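Local coordinates for protein N-glycosylase/DNA lyase (Methanocaldococcus jannaschii, PDB 3FHF) that is an archaeal N-glycosylase/DNA lyase of the 8-oxoguanine DNA glycosylase family, an all-helical member of the helix-hairpin-helix clan, at residues 90-93 / 94-98; 106-109 / 110-113; 140-144 / 145-149. All blocks are in the same frame, centred on the assembly; numbering follows the deposited sequence. Where two conformers were deposited one is given.

Interaction 1: 90-93 / 94-98; sequences HRFY and RKRAE
Arg96 folds back from the first turn of helix 93-103 over the helix N-terminus, where its side chain meets His90 and Phe92 of the type I beta turn His90-Tyr93. Phe92 is the N-cap residue. Its CB lies over one face of the Arg96 guanidinium, offset toward the rim, and its ring runs nearly parallel to that group (11° between planes), with CG 3.9 Å from Arg96 NH2. The imidazole of His90 stands at 78° to the guanidinium. Arg96 NH1 lies at the ring edge, 3.1 Å from His90 NE2, but the angle is poor and the two do not bond: NH1 donates to Ala55 O, and His90 NE2 pairs with Leu53 O. Nearer the backbone, Arg96 CG makes an off-centre CH-pi contact with the imidazole, 4.2 Å from its centroid. The bend at chi2 (-52°) is what turns the arginine back toward the cap. Behind this first shell, Arg96 N donates almost straight to Phe92 O (3.0 Å), opening the helical hydrogen bonding. His90 also stacks on Phe57, and its rotation is fixed from within the turn: Phe92 N donates to His90 ND1, in the ring plane, at 3.0 Å.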
ATOM      1  N   HIS A  90      -4.242 -15.252  10.798  1.00 38.73           N
ATOM      2  CA  HIS A  90      -3.996 -13.887  11.249  1.00 37.96           C
ATOM      3  C   HIS A  90      -3.977 -13.798  12.771  1.00 38.31           C
ATOM      4  O   HIS A  90      -4.928 -14.202  13.441  1.00 38.85           O
ATOM      5  CB  HIS A  90      -5.049 -12.930  10.687  1.00 37.06           C
ATOM      6  CG  HIS A  90      -4.559 -11.521  10.545  1.00 37.25           C
ATOM      7  ND1 HIS A  90      -4.112 -10.776  11.615  1.00 36.92           N
ATOM      8  CD2 HIS A  90      -4.412 -10.735   9.451  1.00 36.83           C
ATOM      9  CE1 HIS A  90      -3.710  -9.592  11.187  1.00 36.96           C
ATOM     10  NE2 HIS A  90      -3.881  -9.542   9.877  1.00 36.68           N
ATOM     11  N   ARG A  91      -2.891 -13.254  13.309  1.00 38.22           N
ATOM     12  CA  ARG A  91      -2.736 -13.122  14.753  1.00 38.95           C
ATOM     13  C   ARG A  91      -3.632 -12.057  15.377  1.00 38.05           C
ATOM     14  O   ARG A  91      -3.956 -12.137  16.558  1.00 38.03           O
ATOM     15  CB  ARG A  91      -1.277 -12.826  15.097  1.00 39.67           C
ATOM     16  CG  ARG A  91      -0.314 -13.936  14.714  1.00 43.60           C
ATOM     17  CD  ARG A  91       1.113 -13.526  15.021  1.00 46.27           C
ATOM     18  NE  ARG A  91       1.505 -12.355  14.242  1.00 49.53           N
ATOM     19  CZ  ARG A  91       2.586 -11.621  14.482  1.00 50.43           C
ATOM     20  NH1 ARG A  91       3.391 -11.934  15.489  1.00 51.16           N
ATOM     21  NH2 ARG A  91       2.865 -10.577  13.713  1.00 50.72           N
ATOM     22  N   PHE A  92      -4.029 -11.058  14.594  1.00 37.55           N
ATOM     23  CA  PHE A  92      -4.892 -10.001  15.117  1.00 36.27           C
ATOM     24  C   PHE A  92      -6.323 -10.128  14.611  1.00 36.27           C
ATOM     25  O   PHE A  92      -7.002  -9.124  14.384  1.00 34.62           O
ATOM     26  CB  PHE A  92      -4.335  -8.622  14.746  1.00 36.39           C
ATOM     27  CG  PHE A  92      -2.984  -8.336  15.338  1.00 37.11           C
ATOM     28  CD1 PHE A  92      -1.832  -8.878  14.777  1.00 37.61           C
ATOM     29  CD2 PHE A  92      -2.866  -7.556  16.486  1.00 38.15           C
ATOM     30  CE1 PHE A  92      -0.579  -8.650  15.352  1.00 38.47           C
ATOM     31  CE2 PHE A  92      -1.619  -7.323  17.069  1.00 38.08           C
ATOM     32  CZ  PHE A  92      -0.475  -7.872  16.501  1.00 36.83           C
ATOM     33  N   TYR A  93      -6.783 -11.366  14.462  1.00 35.10           N
ATOM     34  CA  TYR A  93      -8.128 -11.633  13.967  1.00 36.59           C
ATOM     35  C   TYR A  93      -9.228 -10.824  14.647  1.00 36.57           C
ATOM     36  O   TYR A  93     -10.155 -10.356  13.987  1.00 37.68           O
ATOM     37  CB  TYR A  93      -8.453 -13.131  14.077  1.00 38.25           C
ATOM     38  CG  TYR A  93      -8.353 -13.717  15.477  1.00 39.39           C
ATOM     39  CD1 TYR A  93      -7.114 -13.934  16.081  1.00 40.37           C
ATOM     40  CD2 TYR A  93      -9.502 -14.077  16.184  1.00 39.73           C
ATOM     41  CE1 TYR A  93      -7.018 -14.501  17.356  1.00 40.35           C
ATOM     42  CE2 TYR A  93      -9.419 -14.643  17.458  1.00 40.57           C
ATOM     43  CZ  TYR A  93      -8.176 -14.852  18.035  1.00 40.61           C
ATOM     44  OH  TYR A  93      -8.093 -15.412  19.289  1.00 42.08           O
ATOM     45  N   ARG A  94      -9.127 -10.653  15.958  1.00 36.52           N
ATOM     46  CA  ARG A  94     -10.134  -9.908  16.702  1.00 37.44           C
ATOM     47  C   ARG A  94     -10.233  -8.436  16.286  1.00 36.88           C
ATOM     48  O   ARG A  94     -11.302  -7.969  15.889  1.00 36.57           O
ATOM     49  CB  ARG A  94      -9.853 -10.018  18.203  1.00 39.80           C
ATOM     50  CG  ARG A  94     -10.902  -9.372  19.092  1.00 42.94           C
ATOM     51  CD  ARG A  94     -10.669  -9.746  20.551  1.00 46.89           C
ATOM     52  NE  ARG A  94      -9.294  -9.481  20.969  1.00 49.21           N
ATOM     53  CZ  ARG A  94      -8.752  -8.268  21.034  1.00 50.22           C
ATOM     54  NH1 ARG A  94      -9.471  -7.199  20.712  1.00 49.66           N
ATOM     55  NH2 ARG A  94      -7.489  -8.122  21.417  1.00 50.70           N
ATOM     56  N   LYS A  95      -9.125  -7.704  16.375  1.00 35.74           N
ATOM     57  CA  LYS A  95      -9.113  -6.290  15.997  1.00 34.86           C
ATOM     58  C   LYS A  95      -9.461  -6.054  14.527  1.00 33.66           C
ATOM     59  O   LYS A  95     -10.265  -5.177  14.206  1.00 32.80           O
ATOM     60  CB  LYS A  95      -7.742  -5.669  16.271  1.00 37.55           C
ATOM     61  CG  LYS A  95      -7.431  -5.393  17.728  1.00 40.42           C
ATOM     62  CD  LYS A  95      -6.071  -4.720  17.841  1.00 42.01           C
ATOM     63  CE  LYS A  95      -5.683  -4.466  19.283  1.00 44.44           C
ATOM     64  NZ  LYS A  95      -4.338  -3.830  19.366  1.00 46.26           N
ATOM     65  N   ARG A  96      -8.846  -6.831  13.637  1.00 30.52           N
ATOM     66  CA  ARG A  96      -9.091  -6.672  12.208  1.00 30.19           C
ATOM     67  C   ARG A  96     -10.543  -6.948  11.833  1.00 29.83           C
ATOM     68  O   ARG A  96     -11.111  -6.263  10.981  1.00 29.36           O
ATOM     69  CB  ARG A  96      -8.146  -7.573  11.403  1.00 27.27           C
ATOM     70  CG  ARG A  96      -6.667  -7.350  11.715  1.00 27.86           C
ATOM     71  CD  ARG A  96      -6.270  -5.870  11.616  1.00 27.95           C
ATOM     72  NE  ARG A  96      -4.977  -5.623  12.252  1.00 28.63           N
ATOM     73  CZ  ARG A  96      -3.800  -5.930  11.716  1.00 30.83           C
ATOM     74  NH1 ARG A  96      -3.737  -6.485  10.512  1.00 27.82           N
ATOM     75  NH2 ARG A  96      -2.682  -5.719  12.403  1.00 31.22           N
ATOM     76  N   ALA A  97     -11.148  -7.944  12.472  1.00 29.45           N
ATOM     77  CA  ALA A  97     -12.542  -8.280  12.202  1.00 30.53           C
ATOM     78  C   ALA A  97     -13.440  -7.101  12.583  1.00 30.01           C
ATOM     79  O   ALA A  97     -14.429  -6.809  11.904  1.00 29.57           O
ATOM     80  CB  ALA A  97     -12.946  -9.524  12.994  1.00 31.50           C
ATOM     81  N   GLU A  98     -13.096  -6.434  13.678  1.00 29.24           N
ATOM     82  CA  GLU A  98     -13.867  -5.286  14.134  1.00 30.59           C
ATOM     83  C   GLU A  98     -13.710  -4.104  13.169  1.00 29.08           C
ATOM     84  O   GLU A  98     -14.697  -3.480  12.779  1.00 28.27           O
ATOM     85  CB  GLU A  98     -13.426  -4.878  15.541  1.00 32.32           C
ATOM     86  CG  GLU A  98     -13.912  -3.504  15.952  1.00 36.90           C
ATOM     87  CD  GLU A  98     -13.509  -3.135  17.365  1.00 41.09           C
ATOM     88  OE1 GLU A  98     -12.375  -3.471  17.773  1.00 43.88           O
ATOM     89  OE2 GLU A  98     -14.325  -2.495  18.062  1.00 44.00           O
TER

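Interaction 2: 106-109 / 110-113; sequences FKNI and KDIV
Val113 N donates to Ile109 O at 2.9 Å, and Ile112 N to Asn108 O at 3.3 Å; these two bonds start the short helix 109-115, with Asn108 as its N-cap residue. Asn108 is also the centre of an inverse gamma turn, in which Ile109 N reaches Lys107 O by a weak bond. The Asn108 side chain makes no capping bond. With chi1 at 61°, its CG lies between the backbone N and the carbonyl carbon, and the amide stands across the end of Ile112, OD1 lying 3.6 Å from Ile112 CD1. The charged ends look to the start of helix 41-54 and the loop before it: Asp111 OD2 bonds Asn41 ND2, while the fully extended Lys110 carries NZ to the carbonyls of Lys37 and Lys39. On the apolar side Ile109 CG1 packs against Val113 CG2 at 4.0 Å, one turn on, and both residues rest on Trp44 and Phe141. Phe106, its ring edge-to-face with Phe125, meets Ile112. The Ile112 side chain comes across it at about a right angle, and the methyl CD1 touches the phenyl obliquely, 3.8 Å from Phe106 CD1.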
ATOM      1  N   PHE A 106     -19.074   2.482   5.038  1.00 22.94           N
ATOM      2  CA  PHE A 106     -18.491   3.144   3.872  1.00 21.97           C
ATOM      3  C   PHE A 106     -18.314   2.117   2.740  1.00 22.24           C
ATOM      4  O   PHE A 106     -17.461   2.296   1.867  1.00 22.26           O
ATOM      5  CB  PHE A 106     -17.108   3.726   4.213  1.00 21.26           C
ATOM      6  CG  PHE A 106     -17.124   4.788   5.291  1.00 22.61           C
ATOM      7  CD1 PHE A 106     -17.846   5.963   5.128  1.00 21.52           C
ATOM      8  CD2 PHE A 106     -16.391   4.618   6.463  1.00 23.49           C
ATOM      9  CE1 PHE A 106     -17.836   6.953   6.118  1.00 21.90           C
ATOM     10  CE2 PHE A 106     -16.378   5.602   7.457  1.00 23.08           C
ATOM     11  CZ  PHE A 106     -17.102   6.769   7.282  1.00 21.70           C
ATOM     12  N   LYS A 107     -19.117   1.052   2.751  0.50 20.87           N
ATOM     13  CA  LYS A 107     -18.989   0.004   1.739  0.50 21.33           C
ATOM     14  C   LYS A 107     -18.973   0.491   0.291  0.50 21.43           C
ATOM     15  O   LYS A 107     -18.400  -0.169  -0.577  0.50 21.93           O
ATOM     16  CB  LYS A 107     -20.070  -1.075   1.920  0.50 21.85           C
ATOM     17  CG  LYS A 107     -21.499  -0.646   1.643  0.50 21.48           C
ATOM     18  CD  LYS A 107     -22.426  -1.860   1.707  0.50 21.88           C
ATOM     19  CE  LYS A 107     -23.878  -1.489   1.452  0.50 21.86           C
ATOM     20  NZ  LYS A 107     -24.410  -0.608   2.521  0.50 20.80           N
ATOM     21  N   ASN A 108     -19.601   1.629   0.018  1.00 19.99           N
ATOM     22  CA  ASN A 108     -19.589   2.170  -1.336  1.00 19.84           C
ATOM     23  C   ASN A 108     -18.353   3.068  -1.404  1.00 18.40           C
ATOM     24  O   ASN A 108     -18.419   4.226  -1.802  1.00 14.84           O
ATOM     25  CB  ASN A 108     -20.869   2.962  -1.599  1.00 19.27           C
ATOM     26  CG  ASN A 108     -21.037   4.141  -0.660  1.00 20.70           C
ATOM     27  OD1 ASN A 108     -20.770   4.039   0.542  1.00 20.86           O
ATOM     28  ND2 ASN A 108     -21.503   5.266  -1.201  1.00 17.27           N
ATOM     29  N   ILE A 109     -17.222   2.489  -1.009  1.00 17.92           N
ATOM     30  CA  ILE A 109     -15.949   3.191  -0.944  1.00 16.76           C
ATOM     31  C   ILE A 109     -15.447   3.768  -2.271  1.00 17.15           C
ATOM     32  O   ILE A 109     -14.737   4.771  -2.280  1.00 17.26           O
ATOM     33  CB  ILE A 109     -14.869   2.263  -0.285  1.00 17.96           C
ATOM     34  CG1 ILE A 109     -13.686   3.100   0.196  1.00 18.08           C
ATOM     35  CG2 ILE A 109     -14.417   1.170  -1.264  1.00 13.77           C
ATOM     36  CD1 ILE A 109     -14.066   4.155   1.238  1.00 20.30           C
ATOM     37  N   LYS A 110     -15.811   3.159  -3.396  1.00 16.03           N
ATOM     38  CA  LYS A 110     -15.367   3.697  -4.680  1.00 16.43           C
ATOM     39  C   LYS A 110     -16.034   5.048  -4.952  1.00 17.49           C
ATOM     40  O   LYS A 110     -15.368   6.018  -5.304  1.00 17.58           O
ATOM     41  CB  LYS A 110     -15.680   2.718  -5.822  1.00 18.36           C
ATOM     42  CG  LYS A 110     -15.261   3.239  -7.194  1.00 17.17           C
ATOM     43  CD  LYS A 110     -15.539   2.235  -8.300  1.00 23.08           C
ATOM     44  CE  LYS A 110     -15.164   2.816  -9.664  1.00 22.65           C
ATOM     45  NZ  LYS A 110     -15.387   1.847 -10.776  1.00 28.57           N
ATOM     46  N   ASP A 111     -17.352   5.118  -4.784  1.00 19.43           N
ATOM     47  CA  ASP A 111     -18.064   6.372  -5.017  1.00 19.80           C
ATOM     48  C   ASP A 111     -17.571   7.475  -4.081  1.00 16.68           C
ATOM     49  O   ASP A 111     -17.463   8.627  -4.481  1.00 16.50           O
ATOM     50  CB  ASP A 111     -19.569   6.179  -4.826  1.00 24.37           C
ATOM     51  CG  ASP A 111     -20.133   5.113  -5.733  1.00 27.47           C
ATOM     52  OD1 ASP A 111     -19.711   5.048  -6.908  1.00 31.14           O
ATOM     53  OD2 ASP A 111     -21.001   4.347  -5.275  1.00 32.19           O
ATOM     54  N   ILE A 112     -17.280   7.116  -2.835  1.00 15.14           N
ATOM     55  CA  ILE A 112     -16.787   8.086  -1.865  1.00 14.31           C
ATOM     56  C   ILE A 112     -15.408   8.594  -2.278  1.00 15.01           C
ATOM     57  O   ILE A 112     -15.176   9.800  -2.358  1.00 14.94           O
ATOM     58  CB  ILE A 112     -16.656   7.464  -0.455  1.00 15.79           C
ATOM     59  CG1 ILE A 112     -18.034   7.095   0.094  1.00 15.18           C
ATOM     60  CG2 ILE A 112     -15.948   8.447   0.479  1.00 14.84           C
ATOM     61  CD1 ILE A 112     -17.988   6.235   1.359  1.00 16.68           C
ATOM     62  N   VAL A 113     -14.488   7.666  -2.525  1.00 14.36           N
ATOM     63  CA  VAL A 113     -13.126   8.034  -2.914  1.00 13.50           C
ATOM     64  C   VAL A 113     -13.064   8.879  -4.191  1.00 13.02           C
ATOM     65  O   VAL A 113     -12.318   9.856  -4.258  1.00 10.51           O
ATOM     66  CB  VAL A 113     -12.236   6.763  -3.083  1.00 13.54           C
ATOM     67  CG1 VAL A 113     -10.924   7.106  -3.789  1.00 12.35           C
ATOM     68  CG2 VAL A 113     -11.932   6.166  -1.713  1.00 12.58           C
TER

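Interaction 3: 140-144 / 145-149; sequences HFLRN and VGYDD
Leu142 O takes a hydrogen bond from Tyr147 N (2.9 Å, 163° at the hydrogen) and a weak one from Val145 N, so residues on both sides of Gly146 bind one carbonyl. With Gly146 N donating to Arg143 O at 3.1 Å, from well above the carbonyl plane, this is a Schellman motif ending helix 135-144, which is consistent with the second helix of a helix-hairpin-helix motif after helix 119-129. Gly146 is the C-prime residue; its positive phi (111°) is a conformation that suits glycine. A water can donate to Arg143 O or Tyr147 O, though it has more acceptors in reach than protons; Arg143 CA also points its hydrogen at Tyr147 O.

Tyr147, CG anti to the carbonyl carbon (chi1 -66°), brings its ring obliquely across the Leu142 side chain: Leu142 O lies at the ring edge, and Leu142 CD2 is 3.9 Å from Tyr147 CD2. Val145 sets CG1 obliquely against the Phe141 ring, 3.7 Å from CE1. Val113 of helix 109-115 packs on Phe141, Leu142 and Tyr147 together.

On the polar flank the Arg143 chain, bent at chi2 and chi3, turns its guanidinium side-on to Asn144. NE (2.7 Å) and NH2 (3.0 Å) both donate to Asn144 OD1, which lies in the guanidinium plane. Asn144 ND2 bonds the C-terminal carboxylate of Lys214. Gripped twice through OD1, the amide has its rotation settled and its ND2 directed at the chain terminus. Asp201, in a salt bridge to NH1, and more weakly the Lys214 carboxylate, probably balance the charge of Arg143 in this buried setting.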
ATOM      1  N   HIS A 140      -1.513   2.618   0.638  1.00 10.92           N
ATOM      2  CA  HIS A 140      -1.421   1.285   0.068  1.00 13.06           C
ATOM      3  C   HIS A 140      -2.712   0.998  -0.707  1.00 12.80           C
ATOM      4  O   HIS A 140      -2.682   0.544  -1.860  1.00 12.98           O
ATOM      5  CB  HIS A 140      -1.218   0.274   1.202  1.00 13.71           C
ATOM      6  CG  HIS A 140      -0.890  -1.110   0.733  1.00 18.44           C
ATOM      7  ND1 HIS A 140      -0.862  -2.193   1.585  1.00 21.49           N
ATOM      8  CD2 HIS A 140      -0.558  -1.586  -0.491  1.00 17.52           C
ATOM      9  CE1 HIS A 140      -0.527  -3.277   0.907  1.00 20.56           C
ATOM     10  NE2 HIS A 140      -0.337  -2.935  -0.354  1.00 19.34           N
ATOM     11  N   PHE A 141      -3.843   1.291  -0.070  1.00 10.62           N
ATOM     12  CA  PHE A 141      -5.154   1.079  -0.674  1.00 12.54           C
ATOM     13  C   PHE A 141      -5.318   1.894  -1.962  1.00 12.57           C
ATOM     14  O   PHE A 141      -5.690   1.358  -3.000  1.00 11.78           O
ATOM     15  CB  PHE A 141      -6.253   1.459   0.329  1.00 11.94           C
ATOM     16  CG  PHE A 141      -7.631   1.541  -0.276  1.00 10.49           C
ATOM     17  CD1 PHE A 141      -8.258   0.403  -0.777  1.00 11.40           C
ATOM     18  CD2 PHE A 141      -8.288   2.758  -0.367  1.00 11.22           C
ATOM     19  CE1 PHE A 141      -9.527   0.481  -1.363  1.00 11.51           C
ATOM     20  CE2 PHE A 141      -9.568   2.850  -0.954  1.00 11.85           C
ATOM     21  CZ  PHE A 141     -10.182   1.705  -1.451  1.00 10.20           C
ATOM     22  N   LEU A 142      -5.028   3.189  -1.890  1.00 13.20           N
ATOM     23  CA  LEU A 142      -5.158   4.052  -3.056  1.00 13.19           C
ATOM     24  C   LEU A 142      -4.262   3.605  -4.210  1.00 13.03           C
ATOM     25  O   LEU A 142      -4.664   3.658  -5.382  1.00 13.37           O
ATOM     26  CB  LEU A 142      -4.867   5.500  -2.663  1.00 13.08           C
ATOM     27  CG  LEU A 142      -5.925   6.102  -1.723  1.00 14.45           C
ATOM     28  CD1 LEU A 142      -5.476   7.464  -1.256  1.00 14.54           C
ATOM     29  CD2 LEU A 142      -7.276   6.204  -2.445  1.00 12.90           C
ATOM     30  N   ARG A 143      -3.055   3.157  -3.886  1.00 12.45           N
ATOM     31  CA  ARG A 143      -2.132   2.668  -4.914  1.00 11.26           C
ATOM     32  C   ARG A 143      -2.757   1.422  -5.566  1.00 11.39           C
ATOM     33  O   ARG A 143      -2.811   1.298  -6.799  1.00  9.06           O
ATOM     34  CB  ARG A 143      -0.781   2.290  -4.279  1.00  7.42           C
ATOM     35  CG  ARG A 143       0.409   2.109  -5.264  1.00  7.20           C
ATOM     36  CD  ARG A 143       0.306   0.814  -6.077  1.00 10.23           C
ATOM     37  NE  ARG A 143       0.350  -0.370  -5.220  1.00 11.03           N
ATOM     38  CZ  ARG A 143       1.465  -0.879  -4.703  1.00 13.17           C
ATOM     39  NH1 ARG A 143       2.635  -0.313  -4.960  1.00  9.71           N
ATOM     40  NH2 ARG A 143       1.410  -1.945  -3.916  1.00  9.58           N
ATOM     41  N   ASN A 144      -3.247   0.509  -4.733  1.00  9.99           N
ATOM     42  CA  ASN A 144      -3.824  -0.729  -5.232  1.00  9.86           C
ATOM     43  C   ASN A 144      -5.105  -0.588  -6.063  1.00 11.39           C
ATOM     44  O   ASN A 144      -5.485  -1.521  -6.776  1.00 11.26           O
ATOM     45  CB  ASN A 144      -4.005  -1.715  -4.067  1.00  9.86           C
ATOM     46  CG  ASN A 144      -2.681  -2.351  -3.649  1.00 12.41           C
ATOM     47  OD1 ASN A 144      -1.617  -1.870  -4.019  1.00 11.46           O
ATOM     48  ND2 ASN A 144      -2.748  -3.431  -2.886  1.00 11.95           N
ATOM     49  N   VAL A 145      -5.756   0.570  -5.997  1.00  8.92           N
ATOM     50  CA  VAL A 145      -6.947   0.780  -6.802  1.00 10.74           C
ATOM     51  C   VAL A 145      -6.690   1.773  -7.925  1.00 10.55           C
ATOM     52  O   VAL A 145      -7.623   2.324  -8.499  1.00 10.68           O
ATOM     53  CB  VAL A 145      -8.174   1.227  -5.950  1.00 11.10           C
ATOM     54  CG1 VAL A 145      -8.507   0.134  -4.933  1.00 13.14           C
ATOM     55  CG2 VAL A 145      -7.910   2.561  -5.270  1.00  8.85           C
ATOM     56  N   GLY A 146      -5.415   2.023  -8.220  1.00 11.95           N
ATOM     57  CA  GLY A 146      -5.092   2.895  -9.335  1.00 13.80           C
ATOM     58  C   GLY A 146      -4.482   4.276  -9.205  1.00 16.01           C
ATOM     59  O   GLY A 146      -4.272   4.925 -10.231  1.00 15.93           O
ATOM     60  N   TYR A 147      -4.194   4.752  -7.999  1.00 12.36           N
ATOM     61  CA  TYR A 147      -3.615   6.084  -7.886  1.00 12.85           C
ATOM     62  C   TYR A 147      -2.092   6.000  -7.898  1.00 13.29           C
ATOM     63  O   TYR A 147      -1.507   5.085  -7.328  1.00 13.69           O
ATOM     64  CB  TYR A 147      -4.172   6.786  -6.644  1.00 12.13           C
ATOM     65  CG  TYR A 147      -5.660   7.045  -6.784  1.00 11.45           C
ATOM     66  CD1 TYR A 147      -6.137   8.130  -7.534  1.00 15.37           C
ATOM     67  CD2 TYR A 147      -6.594   6.165  -6.240  1.00 13.67           C
ATOM     68  CE1 TYR A 147      -7.514   8.325  -7.741  1.00 13.56           C
ATOM     69  CE2 TYR A 147      -7.967   6.348  -6.436  1.00 15.11           C
ATOM     70  CZ  TYR A 147      -8.417   7.427  -7.188  1.00 16.39           C
ATOM     71  OH  TYR A 147      -9.768   7.585  -7.389  1.00 15.59           O
ATOM     72  N   ASP A 148      -1.451   6.954  -8.560  1.00 11.45           N
ATOM     73  CA  ASP A 148      -0.002   6.903  -8.716  1.00 15.22           C
ATOM     74  C   ASP A 148       0.898   7.816  -7.914  1.00 13.83           C
ATOM     75  O   ASP A 148       2.112   7.639  -7.957  1.00 13.02           O
ATOM     76  CB  ASP A 148       0.356   7.113 -10.185  1.00 19.67           C
ATOM     77  CG  ASP A 148      -0.276   6.085 -11.095  1.00 23.48           C
ATOM     78  OD1 ASP A 148      -0.100   4.867 -10.851  1.00 26.13           O
ATOM     79  OD2 ASP A 148      -0.940   6.504 -12.065  1.00 25.58           O
ATOM     80  N   ASP A 149       0.338   8.772  -7.184  1.00 14.56           N
ATOM     81  CA  ASP A 149       1.182   9.716  -6.465  1.00 14.59           C
ATOM     82  C   ASP A 149       1.191   9.655  -4.938  1.00 14.53           C
ATOM     83  O   ASP A 149       1.332  10.687  -4.280  1.00 16.28           O
ATOM     84  CB  ASP A 149       0.849  11.139  -6.949  1.00 15.97           C
ATOM     85  CG  ASP A 149       1.937  12.155  -6.601  1.00 19.40           C
ATOM     86  OD1 ASP A 149       3.132  11.794  -6.630  1.00 16.79           O
ATOM     87  OD2 ASP A 149       1.595  13.327  -6.320  1.00 18.82           O
TER
HETATM   88  O   HOH W   1      -1.364   2.529  -8.952  1.00 10.01           O

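How the interactions relate
Interactions 1 and 2 begin successive helices, 93-103 and 109-115, whereas interaction 3 ends helix 135-144. Interactions 1 and 2 lie in the outer part of the chain, partly buried, with centres about 22 Å apart and no touch. Interaction 3 is the buried one, about 7 Å from the chain centre. It meets interaction 2 directly: Val113 CG1 is 3.8 Å from Tyr147 OH, and Ile109 CG1 is 4.1 Å from Phe141 CZ. Helix 41-54 adjoins all three. The chemistry follows position: arginine against aromatic rings in 90-98, apolar packing, one phenyl included, with charges at the periphery in 106-113, and a Schellman helix end and a buried arginine-asparagine pair in 140-149.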